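Local coordinates for protein 6-pyruvoyl tetrahydrobiopterin synthase (PDB 3LX3) that belongs to the 6-pyruvoyl tetrahydropterin synthase family and, as a six-chain assembly, binds zinc and, in a pocket between subunits, a pteridine ligand, at residues A[21-26]-A[69-74]. Numbering follows the deposited sequence.
Sequences AELLVE and IDFSIL. With XTN (2-amino-1,5-dihydropteridine-4,6-dione), chain C.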
loop_
_atom_site.group_PDB
_atom_site.type_symbol
_atom_site.label_atom_id
_atom_site.label_comp_id
_atom_site.label_asym_id
_atom_site.label_seq_id
_atom_site.Cartn_x
_atom_site.Cartn_y
_atom_site.Cartn_z
ATOM N N ALA A 21 7.070 -21.040 -14.387
ATOM C CA ALA A 21 6.923 -19.761 -13.721
ATOM C C ALA A 21 5.460 -19.554 -13.381
ATOM O O ALA A 21 4.582 -20.053 -14.086
ATOM C CB ALA A 21 7.463 -18.547 -14.556
ATOM N N GLU A 22 5.232 -18.801 -12.316
ATOM C CA GLU A 22 3.890 -18.383 -11.885
ATOM C C GLU A 22 3.750 -16.904 -12.133
ATOM O O GLU A 22 4.544 -16.130 -11.651
ATOM C CB GLU A 22 3.698 -18.693 -10.424
ATOM C CG GLU A 22 2.412 -18.296 -9.818
ATOM C CD GLU A 22 2.393 -18.685 -8.354
ATOM O OE1 GLU A 22 2.588 -17.806 -7.481
ATOM O OE2 GLU A 22 2.230 -19.875 -8.067
ATOM N N LEU A 23 2.718 -16.512 -12.877
ATOM C CA LEU A 23 2.468 -15.117 -13.161
ATOM C C LEU A 23 1.305 -14.622 -12.293
ATOM O O LEU A 23 0.325 -15.370 -12.066
ATOM C CB LEU A 23 2.108 -14.913 -14.614
ATOM C CG LEU A 23 3.160 -15.319 -15.617
ATOM C CD1 LEU A 23 2.721 -14.911 -17.016
ATOM C CD2 LEU A 23 4.566 -14.823 -15.305
ATOM N N LEU A 24 1.405 -13.380 -11.845
ATOM C CA LEU A 24 0.366 -12.710 -11.071
ATOM C C LEU A 24 0.079 -11.375 -11.694
ATOM O O LEU A 24 1.011 -10.569 -11.894
ATOM C CB LEU A 24 0.814 -12.478 -9.628
ATOM C CG LEU A 24 -0.125 -11.629 -8.744
ATOM C CD1 LEU A 24 -1.445 -12.341 -8.505
ATOM C CD2 LEU A 24 0.607 -11.363 -7.422
ATOM N N VAL A 25 -1.190 -11.124 -11.975
ATOM C CA VAL A 25 -1.591 -9.793 -12.357
ATOM C C VAL A 25 -2.650 -9.288 -11.344
ATOM O O VAL A 25 -3.616 -9.963 -11.027
ATOM C CB VAL A 25 -2.126 -9.676 -13.825
ATOM C CG1 VAL A 25 -1.003 -9.958 -14.804
ATOM C CG2 VAL A 25 -3.344 -10.556 -14.072
ATOM N N GLU A 26 -2.390 -8.075 -10.834
ATOM C CA GLU A 26 -3.182 -7.462 -9.792
ATOM C C GLU A 26 -3.126 -5.974 -9.898
ATOM O O GLU A 26 -2.077 -5.384 -10.064
ATOM C CB GLU A 26 -2.723 -7.929 -8.398
ATOM C CG GLU A 26 -1.498 -7.292 -7.801
ATOM C CD GLU A 26 -1.003 -8.055 -6.561
ATOM O OE1 GLU A 26 -1.851 -8.625 -5.824
ATOM O OE2 GLU A 26 0.238 -8.116 -6.359
ATOM N N ILE A 69 2.880 -16.579 -20.734
ATOM C CA ILE A 69 1.782 -16.025 -21.548
ATOM C C ILE A 69 1.902 -14.502 -21.335
ATOM O O ILE A 69 2.306 -14.030 -20.256
ATOM C CB ILE A 69 0.425 -16.641 -21.175
ATOM C CG1 ILE A 69 -0.709 -16.050 -22.006
ATOM C CG2 ILE A 69 0.158 -16.461 -19.701
ATOM C CD1 ILE A 69 -2.020 -16.814 -21.796
ATOM N N ASP A 70 1.648 -13.728 -22.375
ATOM C CA ASP A 70 1.781 -12.287 -22.333
ATOM C C ASP A 70 0.876 -11.664 -21.260
ATOM O O ASP A 70 -0.356 -11.791 -21.301
ATOM C CB ASP A 70 1.411 -11.742 -23.725
ATOM C CG ASP A 70 1.710 -10.269 -23.893
ATOM O OD1 ASP A 70 1.954 -9.535 -22.933
ATOM O OD2 ASP A 70 1.695 -9.843 -25.068
ATOM N N PHE A 71 1.475 -10.954 -20.301
ATOM C CA PHE A 71 0.707 -10.208 -19.296
ATOM C C PHE A 71 -0.386 -9.338 -19.920
ATOM O O PHE A 71 -1.460 -9.145 -19.319
ATOM C CB PHE A 71 1.591 -9.260 -18.468
ATOM C CG PHE A 71 2.477 -9.915 -17.411
ATOM C CD1 PHE A 71 1.970 -10.707 -16.388
ATOM C CD2 PHE A 71 3.828 -9.611 -17.384
ATOM C CE1 PHE A 71 2.830 -11.233 -15.404
ATOM C CE2 PHE A 71 4.663 -10.146 -16.387
ATOM C CZ PHE A 71 4.141 -10.945 -15.426
ATOM N N SER A 72 -0.128 -8.744 -21.094
ATOM C CA SER A 72 -1.121 -7.806 -21.668
ATOM C C SER A 72 -2.454 -8.496 -22.012
ATOM O O SER A 72 -3.517 -7.905 -21.881
ATOM C CB SER A 72 -0.553 -7.137 -22.917
ATOM O OG SER A 72 0.644 -6.436 -22.611
ATOM N N ILE A 73 -2.385 -9.757 -22.441
ATOM C CA ILE A 73 -3.579 -10.548 -22.729
ATOM C C ILE A 73 -4.332 -10.798 -21.435
ATOM O O ILE A 73 -5.561 -10.648 -21.368
ATOM C CB ILE A 73 -3.203 -11.922 -23.395
ATOM C CG1 ILE A 73 -2.486 -11.681 -24.717
ATOM C CG2 ILE A 73 -4.446 -12.779 -23.605
ATOM C CD1 ILE A 73 -1.879 -12.969 -25.332
ATOM N N LEU A 74 -3.600 -11.180 -20.387
ATOM C CA LEU A 74 -4.214 -11.431 -19.077
ATOM C C LEU A 74 -4.929 -10.193 -18.573
ATOM O O LEU A 74 -6.080 -10.263 -18.131
ATOM C CB LEU A 74 -3.187 -11.880 -18.027
ATOM C CG LEU A 74 -2.346 -13.087 -18.436
ATOM C CD1 LEU A 74 -1.459 -13.535 -17.264
ATOM C CD2 LEU A 74 -3.228 -14.260 -18.960
HETATM N N1 XTN C . 4.407 -10.701 -20.404
HETATM C C2 XTN C . 5.125 -11.542 -19.632
HETATM N N2 XTN C . 4.678 -12.783 -19.365
HETATM N N3 XTN C . 6.396 -11.154 -19.134
HETATM C C4 XTN C . 6.892 -9.924 -19.342
HETATM O O4 XTN C . 8.004 -9.627 -18.841
HETATM N N5 XTN C . 6.534 -7.793 -20.387
HETATM C C6 XTN C . 5.775 -6.970 -21.171
HETATM O O6 XTN C . 6.175 -5.830 -21.420
HETATM C C7 XTN C . 4.540 -7.441 -21.711
HETATM N N8 XTN C . 4.147 -8.682 -21.416
HETATM C C4A XTN C . 6.107 -9.060 -20.110
HETATM C C8A XTN C . 4.883 -9.474 -20.632
#
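Ile-69 O takes a nearly straight hydrogen bond from the 2-amino group of XTN (N2 to O 2.8 Å, 166° at the hydrogen), and the CD1 methyl of Leu-23 rests on the same oxygen at 3.4 Å. Here, in the T-fold of this family, strand 20-40 meets the start of helix 71-85 beside the pteridine pocket. Asp-70, the N-cap, accepts the N-H of Ser-72 at OD1 (2.9 Å), from above its carboxylate plane; the same OD1 lies 2.8 Å from XTN N8. The Phe-71 ring stands between strand and ligand. Its CD2 atom comes within 3.2 Å of XTN C2, while N2 sits over one face, offset toward the rim. The Leu-23 side chain runs at a slant to that of Phe-71, with Leu-23 CB 3.8 Å from Phe-71 CE1. Farther along the strand, Val-25 holds CG1 anti to its carbonyl carbon (chi1 -66°), which lays that methyl 3.5 Å from Phe-71 CD1. Glu-22 to Val-25 pair antiparallel with a strand of the second subunit, continuing the sheet across the interface; Thr-134 OG1 and Glu-135 OE2 of that subunit also hydrogen-bond XTN. Leu-74, one turn along the helix from Phe-71, places its CB 4.2 Å from Val-25 CG2.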